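Local coordinates for Ribose/Galactose Isomerase (Vibrio parahaemolyticus, PDB 3ONO), which probably interconverts aldose and ketose forms of sugar phosphates, at residues L127-R130 / Y131-K135; Q154-A157 / A158-N161; I205-Y208 / V209-L212. All coordinates share one frame; numbering follows the deposited sequence.

Interaction 1: L127-R130 / Y131-K135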
ATOM      1  N   LEU A 127      11.893   4.408   7.561  1.00 23.22           N
ATOM      2  CA  LEU A 127      12.377   4.616   6.196  1.00 24.79           C
ATOM      3  C   LEU A 127      11.316   5.338   5.363  1.00 24.11           C
ATOM      4  O   LEU A 127      11.607   6.311   4.672  1.00 23.61           O
ATOM      5  CB  LEU A 127      12.706   3.282   5.540  1.00 27.62           C
ATOM      6  CG  LEU A 127      13.901   2.619   6.224  1.00 33.09           C
ATOM      7  CD1 LEU A 127      14.250   1.351   5.488  1.00 36.12           C
ATOM      8  CD2 LEU A 127      15.065   3.589   6.247  1.00 33.56           C
ATOM      9  N   ASN A 128      10.088   4.843   5.432  1.00 24.11           N
ATOM     10  CA  ASN A 128       8.983   5.465   4.712  1.00 21.48           C
ATOM     11  C   ASN A 128       8.784   6.925   5.164  1.00 25.55           C
ATOM     12  O   ASN A 128       8.552   7.812   4.339  1.00 21.95           O
ATOM     13  CB  ASN A 128       7.719   4.630   4.899  1.00 25.52           C
ATOM     14  CG  ASN A 128       6.568   5.122   4.055  1.00 22.87           C
ATOM     15  OD1 ASN A 128       6.666   5.164   2.829  1.00 22.02           O
ATOM     16  ND2 ASN A 128       5.458   5.478   4.708  1.00 22.89           N
ATOM     17  N   VAL A 129       8.892   7.185   6.467  1.00 22.81           N
ATOM     18  CA  VAL A 129       8.788   8.571   6.955  1.00 22.39           C
ATOM     19  C   VAL A 129       9.878   9.425   6.311  1.00 22.93           C
ATOM     20  O   VAL A 129       9.622  10.517   5.800  1.00 23.12           O
ATOM     21  CB  VAL A 129       8.953   8.632   8.478  1.00 21.92           C
ATOM     22  CG1 VAL A 129       9.059  10.086   8.970  1.00 20.03           C
ATOM     23  CG2 VAL A 129       7.814   7.887   9.167  1.00 22.64           C
ATOM     24  N   ARG A 130      11.115   8.922   6.337  1.00 20.06           N
ATOM     25  CA  ARG A 130      12.221   9.639   5.712  1.00 22.17           C
ATOM     26  C   ARG A 130      11.944   9.961   4.243  1.00 19.45           C
ATOM     27  O   ARG A 130      12.147  11.093   3.789  1.00 25.10           O
ATOM     28  CB  ARG A 130      13.513   8.804   5.812  1.00 22.99           C
ATOM     29  CG  ARG A 130      14.731   9.500   5.238  1.00 24.71           C
ATOM     30  CD  ARG A 130      15.980   8.578   5.319  1.00 32.52           C
ATOM     31  NE  ARG A 130      16.182   8.114   6.690  1.00 34.09           N
ATOM     32  CZ  ARG A 130      16.826   6.999   7.048  1.00 41.00           C
ATOM     33  NH1 ARG A 130      17.351   6.178   6.134  1.00 35.92           N
ATOM     34  NH2 ARG A 130      16.925   6.694   8.340  1.00 43.71           N
ATOM     35  N   TYR A 131      11.499   8.948   3.503  1.00 19.43           N
ATOM     36  CA  TYR A 131      11.295   9.069   2.066  1.00 22.09           C
ATOM     37  C   TYR A 131      10.139  10.043   1.771  1.00 22.03           C
ATOM     38  O   TYR A 131      10.160  10.801   0.793  1.00 23.25           O
ATOM     39  CB  TYR A 131      10.980   7.705   1.471  1.00 19.31           C
ATOM     40  CG  TYR A 131      12.077   6.656   1.605  1.00 19.70           C
ATOM     41  CD1 TYR A 131      13.349   6.982   2.078  1.00 25.51           C
ATOM     42  CD2 TYR A 131      11.832   5.328   1.254  1.00 21.42           C
ATOM     43  CE1 TYR A 131      14.349   5.994   2.178  1.00 24.70           C
ATOM     44  CE2 TYR A 131      12.806   4.364   1.351  1.00 25.19           C
ATOM     45  CZ  TYR A 131      14.051   4.691   1.825  1.00 28.81           C
ATOM     46  OH  TYR A 131      15.003   3.691   1.896  1.00 28.36           O
ATOM     47  N   ILE A 132       9.119  10.001   2.614  1.00 20.65           N
ATOM     48  CA  ILE A 132       8.024  10.971   2.506  1.00 19.28           C
ATOM     49  C   ILE A 132       8.564  12.391   2.632  1.00 23.26           C
ATOM     50  O   ILE A 132       8.201  13.271   1.853  1.00 22.41           O
ATOM     51  CB  ILE A 132       6.933  10.713   3.573  1.00 19.13           C
ATOM     52  CG1 ILE A 132       6.054   9.523   3.161  1.00 18.83           C
ATOM     53  CG2 ILE A 132       6.093  12.016   3.846  1.00 19.88           C
ATOM     54  CD1 ILE A 132       5.177   8.982   4.324  1.00 19.42           C
ATOM     55  N   PHE A 133       9.446  12.627   3.600  1.00 22.02           N
ATOM     56  CA  PHE A 133       9.970  13.967   3.801  1.00 21.40           C
ATOM     57  C   PHE A 133      10.849  14.385   2.627  1.00 22.87           C
ATOM     58  O   PHE A 133      10.855  15.546   2.220  1.00 25.23           O
ATOM     59  CB  PHE A 133      10.741  14.072   5.126  1.00 23.48           C
ATOM     60  CG  PHE A 133       9.868  13.935   6.362  1.00 24.05           C
ATOM     61  CD1 PHE A 133       8.504  14.201   6.311  1.00 21.19           C
ATOM     62  CD2 PHE A 133      10.419  13.542   7.575  1.00 23.57           C
ATOM     63  CE1 PHE A 133       7.679  14.071   7.467  1.00 21.70           C
ATOM     64  CE2 PHE A 133       9.635  13.411   8.733  1.00 21.01           C
ATOM     65  CZ  PHE A 133       8.239  13.683   8.683  1.00 22.98           C
ATOM     66  N   GLU A 134      11.585  13.426   2.083  1.00 23.85           N
ATOM     67  CA  GLU A 134      12.417  13.684   0.918  1.00 26.26           C
ATOM     68  C   GLU A 134      11.599  14.211  -0.244  1.00 26.99           C
ATOM     69  O   GLU A 134      12.024  15.131  -0.934  1.00 32.41           O
ATOM     70  CB  GLU A 134      13.149  12.399   0.494  1.00 25.41           C
ATOM     71  CG  GLU A 134      14.166  11.956   1.519  1.00 27.26           C
ATOM     72  CD  GLU A 134      14.866  10.636   1.140  1.00 31.75           C
ATOM     73  OE1 GLU A 134      14.494  10.023   0.114  1.00 30.40           O
ATOM     74  OE2 GLU A 134      15.785  10.226   1.881  1.00 30.41           O
ATOM     75  N   LYS A 135      10.445  13.596  -0.497  1.00 22.90           N
ATOM     76  CA  LYS A 135       9.612  14.029  -1.614  1.00 21.05           C
ATOM     77  C   LYS A 135       8.760  15.270  -1.277  1.00 26.24           C
ATOM     78  O   LYS A 135       8.473  16.091  -2.153  1.00 28.48           O
ATOM     79  CB  LYS A 135       8.735  12.882  -2.111  1.00 20.56           C
ATOM     80  CG  LYS A 135       9.505  11.643  -2.581  1.00 25.11           C
ATOM     81  CD  LYS A 135      10.664  11.995  -3.488  1.00 22.77           C
ATOM     82  CE  LYS A 135      11.403  10.693  -3.891  1.00 28.40           C
ATOM     83  NZ  LYS A 135      12.753  10.943  -4.433  1.00 32.85           N
TER
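Leu-127 and Tyr-131, Val-129 and Phe-133, and Arg-130 and Glu-134 meet as i to i+4 neighbours within a single turn-to-turn contact of helix 125-136, which follows strand 112-116 of the parallel sheet and lies at a subunit interface. Four successive backbone bonds establish the helical repeat; the first runs from Tyr-131 N to Leu-127 O at 2.9 Å with an N-H...O angle of 159°. That same carbonyl oxygen sits over one face of the Tyr-131 ring, displaced toward the rim, with CG of Tyr-131 3.1 Å from Leu-127 O. The ring reaches this place because its CG stands beside the backbone N (chi1 -62°), which folds it back along the preceding turn until CZ of Tyr-131 lies 4.2 Å from CB of Leu-127.

Val-129 and Phe-133 run side by side in the same direction, and the touching branch is CG1 of Val-129, 3.4 Å from CE2 of Phe-133. Phe-133 continues onto Val-21, Leu-25 and Val-28 of helix 18-31. Arg-130 and Glu-134 also lie alongside one another, yet the carboxylate oxygen meets the arginine's methylene CG, not its guanidinium: CG of Arg-130 is 3.6 Å from OE2 of Glu-134, whereas Arg-130 NE stands 5.3 Å from that oxygen. Their charges are engaged by other partners, Arg-130 with Glu-24 and Glu-134 with Lys-135 of the second subunit. The lysine of that subunit also makes a cation-pi contact with Tyr-131, and the reciprocal pairs mark a symmetric helix-to-helix interface in this alpha-beta-alpha sandwich.

Interaction 2: Q154-A157 / A158-N161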
ATOM      1  N   GLN A 154      -4.885  23.905 -10.596  1.00 22.15           N
ATOM      2  CA  GLN A 154      -4.583  25.184  -9.952  1.00 23.95           C
ATOM      3  C   GLN A 154      -5.854  25.994  -9.685  1.00 22.88           C
ATOM      4  O   GLN A 154      -5.986  26.652  -8.637  1.00 23.05           O
ATOM      5  CB  GLN A 154      -3.599  25.988 -10.809  1.00 23.00           C
ATOM      6  CG  GLN A 154      -2.180  25.405 -10.777  1.00 26.17           C
ATOM      7  CD  GLN A 154      -1.279  25.937 -11.887  1.00 37.30           C
ATOM      8  OE1 GLN A 154      -1.732  26.621 -12.807  1.00 40.31           O
ATOM      9  NE2 GLN A 154       0.007  25.604 -11.812  1.00 37.79           N
ATOM     10  N   ALA A 155      -6.775  25.980 -10.646  1.00 22.37           N
ATOM     11  CA  ALA A 155      -8.025  26.723 -10.483  1.00 23.08           C
ATOM     12  C   ALA A 155      -8.830  26.180  -9.316  1.00 23.21           C
ATOM     13  O   ALA A 155      -9.377  26.947  -8.512  1.00 22.86           O
ATOM     14  CB  ALA A 155      -8.846  26.667 -11.768  1.00 27.03           C
ATOM     15  N   ASN A 156      -8.900  24.860  -9.207  1.00 20.85           N
ATOM     16  CA  ASN A 156      -9.722  24.276  -8.153  1.00 19.98           C
ATOM     17  C   ASN A 156      -9.085  24.444  -6.794  1.00 20.70           C
ATOM     18  O   ASN A 156      -9.786  24.637  -5.783  1.00 19.77           O
ATOM     19  CB  ASN A 156     -10.027  22.801  -8.465  1.00 19.78           C
ATOM     20  CG  ASN A 156     -11.012  22.672  -9.623  1.00 23.12           C
ATOM     21  OD1 ASN A 156     -11.850  23.571  -9.829  1.00 25.28           O
ATOM     22  ND2 ASN A 156     -10.932  21.569 -10.373  1.00 26.39           N
ATOM     23  N   ALA A 157      -7.759  24.369  -6.754  1.00 20.21           N
ATOM     24  CA  ALA A 157      -7.057  24.569  -5.494  1.00 21.94           C
ATOM     25  C   ALA A 157      -7.302  26.000  -4.998  1.00 20.89           C
ATOM     26  O   ALA A 157      -7.491  26.225  -3.797  1.00 19.76           O
ATOM     27  CB  ALA A 157      -5.558  24.285  -5.651  1.00 24.00           C
ATOM     28  N   ALA A 158      -7.324  26.965  -5.916  1.00 20.89           N
ATOM     29  CA  ALA A 158      -7.608  28.354  -5.514  1.00 18.53           C
ATOM     30  C   ALA A 158      -9.019  28.491  -4.952  1.00 23.07           C
ATOM     31  O   ALA A 158      -9.252  29.156  -3.934  1.00 22.99           O
ATOM     32  CB  ALA A 158      -7.418  29.282  -6.707  1.00 22.48           C
ATOM     33  N   ILE A 159      -9.974  27.883  -5.640  1.00 19.60           N
ATOM     34  CA  ILE A 159     -11.357  27.926  -5.201  1.00 23.36           C
ATOM     35  C   ILE A 159     -11.527  27.277  -3.819  1.00 22.80           C
ATOM     36  O   ILE A 159     -12.273  27.797  -2.976  1.00 21.10           O
ATOM     37  CB  ILE A 159     -12.280  27.298  -6.270  1.00 23.47           C
ATOM     38  CG1 ILE A 159     -12.299  28.202  -7.506  1.00 21.78           C
ATOM     39  CG2 ILE A 159     -13.695  27.094  -5.730  1.00 21.43           C
ATOM     40  CD1 ILE A 159     -12.904  27.550  -8.760  1.00 26.54           C
ATOM     41  N   LEU A 160     -10.810  26.183  -3.564  1.00 19.86           N
ATOM     42  CA  LEU A 160     -10.916  25.519  -2.268  1.00 18.84           C
ATOM     43  C   LEU A 160     -10.665  26.538  -1.155  1.00 21.61           C
ATOM     44  O   LEU A 160     -11.370  26.555  -0.156  1.00 18.58           O
ATOM     45  CB  LEU A 160      -9.931  24.331  -2.145  1.00 18.01           C
ATOM     46  CG  LEU A 160      -9.948  23.610  -0.792  1.00 19.83           C
ATOM     47  CD1 LEU A 160     -11.305  22.935  -0.569  1.00 19.07           C
ATOM     48  CD2 LEU A 160      -8.833  22.584  -0.731  1.00 21.16           C
ATOM     49  N   ASN A 161      -9.655  27.384  -1.321  1.00 20.46           N
ATOM     50  CA  ASN A 161      -9.351  28.363  -0.284  1.00 19.85           C
ATOM     51  C   ASN A 161     -10.510  29.327  -0.083  1.00 20.67           C
ATOM     52  O   ASN A 161     -10.821  29.725   1.053  1.00 22.73           O
ATOM     53  CB  ASN A 161      -8.096  29.164  -0.632  1.00 21.25           C
ATOM     54  CG  ASN A 161      -6.836  28.309  -0.605  1.00 25.30           C
ATOM     55  OD1 ASN A 161      -6.788  27.284   0.057  1.00 26.54           O
ATOM     56  ND2 ASN A 161      -5.810  28.747  -1.324  1.00 29.74           N
TER
HETATM   57  O   HOH W   1      -6.179  25.214  -1.651  1.00 22.40           O
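Asn-161 turns its CG beside the backbone N (chi1 -68°) and Ile-159 places CG1 likewise (chi1 -68°), so both side chains lean back toward the preceding turn and meet carbonyl oxygens of 154-157. For Ile-159 the oxygen is that of Ala-155: CG1 of Ile-159 comes within 3.3 Å of Ala-155 O, which also accepts the backbone N-H of Ile-159. For Asn-161 the amide stays farther off, its CG 3.9 Å from Ala-157 O, and a water bridges the gap. This water lies 2.7 Å from Ala-157 O and 2.8 Å from Asn-161 OD1. Both contacts have the geometry of donation by the water, but other acceptors compete for its protons, so the two bonds need not be made at once.

The bridge coincides with a lengthening of the backbone ladder. Leu-160 N reaches Asn-156 O at 2.9 Å, whereas the next bond, from Asn-161 N to Ala-157 O, is weak at 3.5 Å. The same N-H makes a second weak bond, to Ala-158 O at 3.2 Å, and is thus shared between acceptors four and three residues back. The amide nitrogen ND2 of Asn-161 bonds to a glycerol probably taken from the crystallisation liquor.

Side-chain contact between the two turns is slight, because alanines occupy 155, 157 and 158; CB of Ala-158 meets a backbone oxygen, lying 3.5 Å from Ala-155 O. The larger residues turn to other elements: Asn-156, Ile-159 and Leu-160 pack on Tyr-51, Ile-52 and Leu-86 of the third subunit. This is a surface helix, one side of which packs on a neighbouring subunit, with a water bridging a main-chain carbonyl and the side chain four residues on.

Interaction 3: I205-Y208 / V209-L212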
ATOM      1  N   ILE A 205      -3.865  37.868  16.100  1.00 31.93           N
ATOM      2  CA  ILE A 205      -3.739  36.489  16.575  1.00 28.10           C
ATOM      3  C   ILE A 205      -2.813  36.423  17.793  1.00 30.88           C
ATOM      4  O   ILE A 205      -3.141  35.792  18.799  1.00 31.39           O
ATOM      5  CB  ILE A 205      -3.259  35.554  15.465  1.00 28.70           C
ATOM      6  CG1 ILE A 205      -4.260  35.579  14.305  1.00 26.03           C
ATOM      7  CG2 ILE A 205      -3.091  34.133  16.011  1.00 27.21           C
ATOM      8  CD1 ILE A 205      -3.901  34.614  13.162  1.00 26.61           C
ATOM      9  N   ALA A 206      -1.681  37.115  17.720  1.00 30.70           N
ATOM     10  CA  ALA A 206      -0.769  37.170  18.854  1.00 36.34           C
ATOM     11  C   ALA A 206      -1.488  37.697  20.098  1.00 36.04           C
ATOM     12  O   ALA A 206      -1.377  37.126  21.187  1.00 35.58           O
ATOM     13  CB  ALA A 206       0.420  38.040  18.529  1.00 37.92           C
ATOM     14  N   GLU A 207      -2.230  38.785  19.945  0.57 36.09           N
ATOM     15  CA  GLU A 207      -2.917  39.361  21.095  0.57 37.52           C
ATOM     16  C   GLU A 207      -3.944  38.394  21.668  0.57 36.77           C
ATOM     17  O   GLU A 207      -4.086  38.277  22.888  0.57 35.63           O
ATOM     18  CB  GLU A 207      -3.554  40.708  20.744  0.57 42.89           C
ATOM     19  CG  GLU A 207      -2.542  41.848  20.650  0.57 51.37           C
ATOM     20  CD  GLU A 207      -1.721  42.017  21.924  0.57 56.28           C
ATOM     21  OE1 GLU A 207      -2.324  42.209  23.003  0.57 56.43           O
ATOM     22  OE2 GLU A 207      -0.472  41.949  21.842  0.57 58.54           O
ATOM     23  N   TYR A 208      -4.649  37.686  20.789  1.00 35.48           N
ATOM     24  CA  TYR A 208      -5.624  36.704  21.240  1.00 34.47           C
ATOM     25  C   TYR A 208      -4.933  35.573  21.996  1.00 35.19           C
ATOM     26  O   TYR A 208      -5.370  35.197  23.082  1.00 32.42           O
ATOM     27  CB  TYR A 208      -6.420  36.127  20.063  1.00 30.97           C
ATOM     28  CG  TYR A 208      -7.198  34.889  20.434  1.00 28.18           C
ATOM     29  CD1 TYR A 208      -8.264  34.956  21.324  1.00 30.35           C
ATOM     30  CD2 TYR A 208      -6.868  33.642  19.886  1.00 26.09           C
ATOM     31  CE1 TYR A 208      -8.980  33.830  21.677  1.00 29.53           C
ATOM     32  CE2 TYR A 208      -7.583  32.507  20.227  1.00 25.78           C
ATOM     33  CZ  TYR A 208      -8.633  32.602  21.117  1.00 28.06           C
ATOM     34  OH  TYR A 208      -9.343  31.484  21.473  1.00 27.46           O
ATOM     35  N   VAL A 209      -3.874  35.020  21.406  1.00 29.73           N
ATOM     36  CA  VAL A 209      -3.104  33.960  22.065  1.00 28.82           C
ATOM     37  C   VAL A 209      -2.580  34.433  23.429  1.00 33.49           C
ATOM     38  O   VAL A 209      -2.738  33.738  24.433  1.00 33.30           O
ATOM     39  CB  VAL A 209      -1.962  33.442  21.187  1.00 29.30           C
ATOM     40  CG1 VAL A 209      -1.065  32.496  21.981  1.00 34.30           C
ATOM     41  CG2 VAL A 209      -2.535  32.744  19.946  1.00 29.78           C
ATOM     42  N   LYS A 210      -1.995  35.627  23.469  1.00 32.94           N
ATOM     43  CA  LYS A 210      -1.508  36.197  24.735  1.00 39.02           C
ATOM     44  C   LYS A 210      -2.590  36.226  25.818  1.00 42.29           C
ATOM     45  O   LYS A 210      -2.325  35.923  26.985  1.00 43.35           O
ATOM     46  CB  LYS A 210      -0.951  37.612  24.530  1.00 50.25           C
ATOM     47  CG  LYS A 210       0.410  37.641  23.857  1.00 59.96           C
ATOM     48  CD  LYS A 210       1.026  39.040  23.810  1.00 68.14           C
ATOM     49  CE  LYS A 210       2.380  38.996  23.093  1.00 74.85           C
ATOM     50  NZ  LYS A 210       3.209  40.216  23.293  1.00 80.90           N
ATOM     51  N   SER A 211      -3.807  36.581  25.424  1.00 34.62           N
ATOM     52  CA  SER A 211      -4.906  36.684  26.368  1.00 35.35           C
ATOM     53  C   SER A 211      -5.273  35.350  27.015  1.00 39.62           C
ATOM     54  O   SER A 211      -5.904  35.323  28.077  1.00 41.74           O
ATOM     55  CB  SER A 211      -6.129  37.319  25.698  1.00 36.25           C
ATOM     56  OG  SER A 211      -6.867  36.381  24.928  1.00 35.67           O
ATOM     57  N   LEU A 212      -4.911  34.242  26.368  1.00 35.03           N
ATOM     58  CA  LEU A 212      -5.182  32.921  26.924  1.00 36.47           C
ATOM     59  C   LEU A 212      -4.140  32.486  27.966  1.00 44.40           C
ATOM     60  O   LEU A 212      -4.394  31.585  28.770  1.00 50.51           O
ATOM     61  CB  LEU A 212      -5.251  31.871  25.800  1.00 36.03           C
ATOM     62  CG  LEU A 212      -6.320  32.085  24.719  1.00 32.49           C
ATOM     63  CD1 LEU A 212      -6.121  31.045  23.599  1.00 29.30           C
ATOM     64  CD2 LEU A 212      -7.711  31.989  25.300  1.00 34.62           C
TER
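Val-209 N points almost straight at Ile-205 O, 2.8 Å away with an N-H...O angle of 176°, the start of an i to i+4 ladder that weakens until Leu-212 N lies 3.5 Å from Tyr-208 O. The setting is helix 203-212, in the all-helical C-terminal part of the chain, where it packs against helices 171-177, 180-186 and 190-199.

Tyr-208 is the chief side chain here. Its CG is anti to the backbone N (chi1 166°), which swings the ring outward from the helix, and Leu-212, its CG beside the backbone N, reaches back to it. A methyl group, CD1 of Leu-212, makes an off-centre CH-pi contact, 4.3 Å from the Tyr-208 ring centroid, and is nearest to CZ of that ring. The phenol oxygen is bound by Gln-180, while the ring itself also rests on Val-183, Leu-175 and Arg-176, which probably restricts its rotation. CG2 of Ile-205 touches CG2 of Val-209 at 4.2 Å, and both residues pack on Phe-196.

The exposed side carries different chemistry. Glu-207 and Lys-210 slant across each other, with OE2 of Glu-207 4.3 Å from NZ of Lys-210, beyond a salt bridge; this holds for one of two conformers of the glutamate, so any attraction is doubtful. As the i+4 bonds weaken, Leu-212 N turns to Val-209 O at 3.0 Å, and Ser-211, its hydroxyl held between the backbone N and the carbonyl carbon (chi1 81°), adds a bond from OG to Tyr-208 O at 2.7 Å.

All three interactions are turn-to-turn contacts inside single helices, in three different helices, and none touches another. Interaction 1 is the buried one, interaction 2 lies on the surface and interaction 3 is partly buried. The centres of 127-135 and 205-212 are about 35 Å apart, on opposite sides of the chain's centre. Helices 125-136 and 150-167 follow each other in sequence and both meet other subunits, the second for interaction 1 and the third for interaction 2, whereas 205-212 packs within its own chain. Chemistry follows place: aromatic and aliphatic overlap in interaction 1, alanines and water in interaction 2, and in interaction 3 an aromatic anchor with a serine hydroxyl bonded back to a main-chain carbonyl.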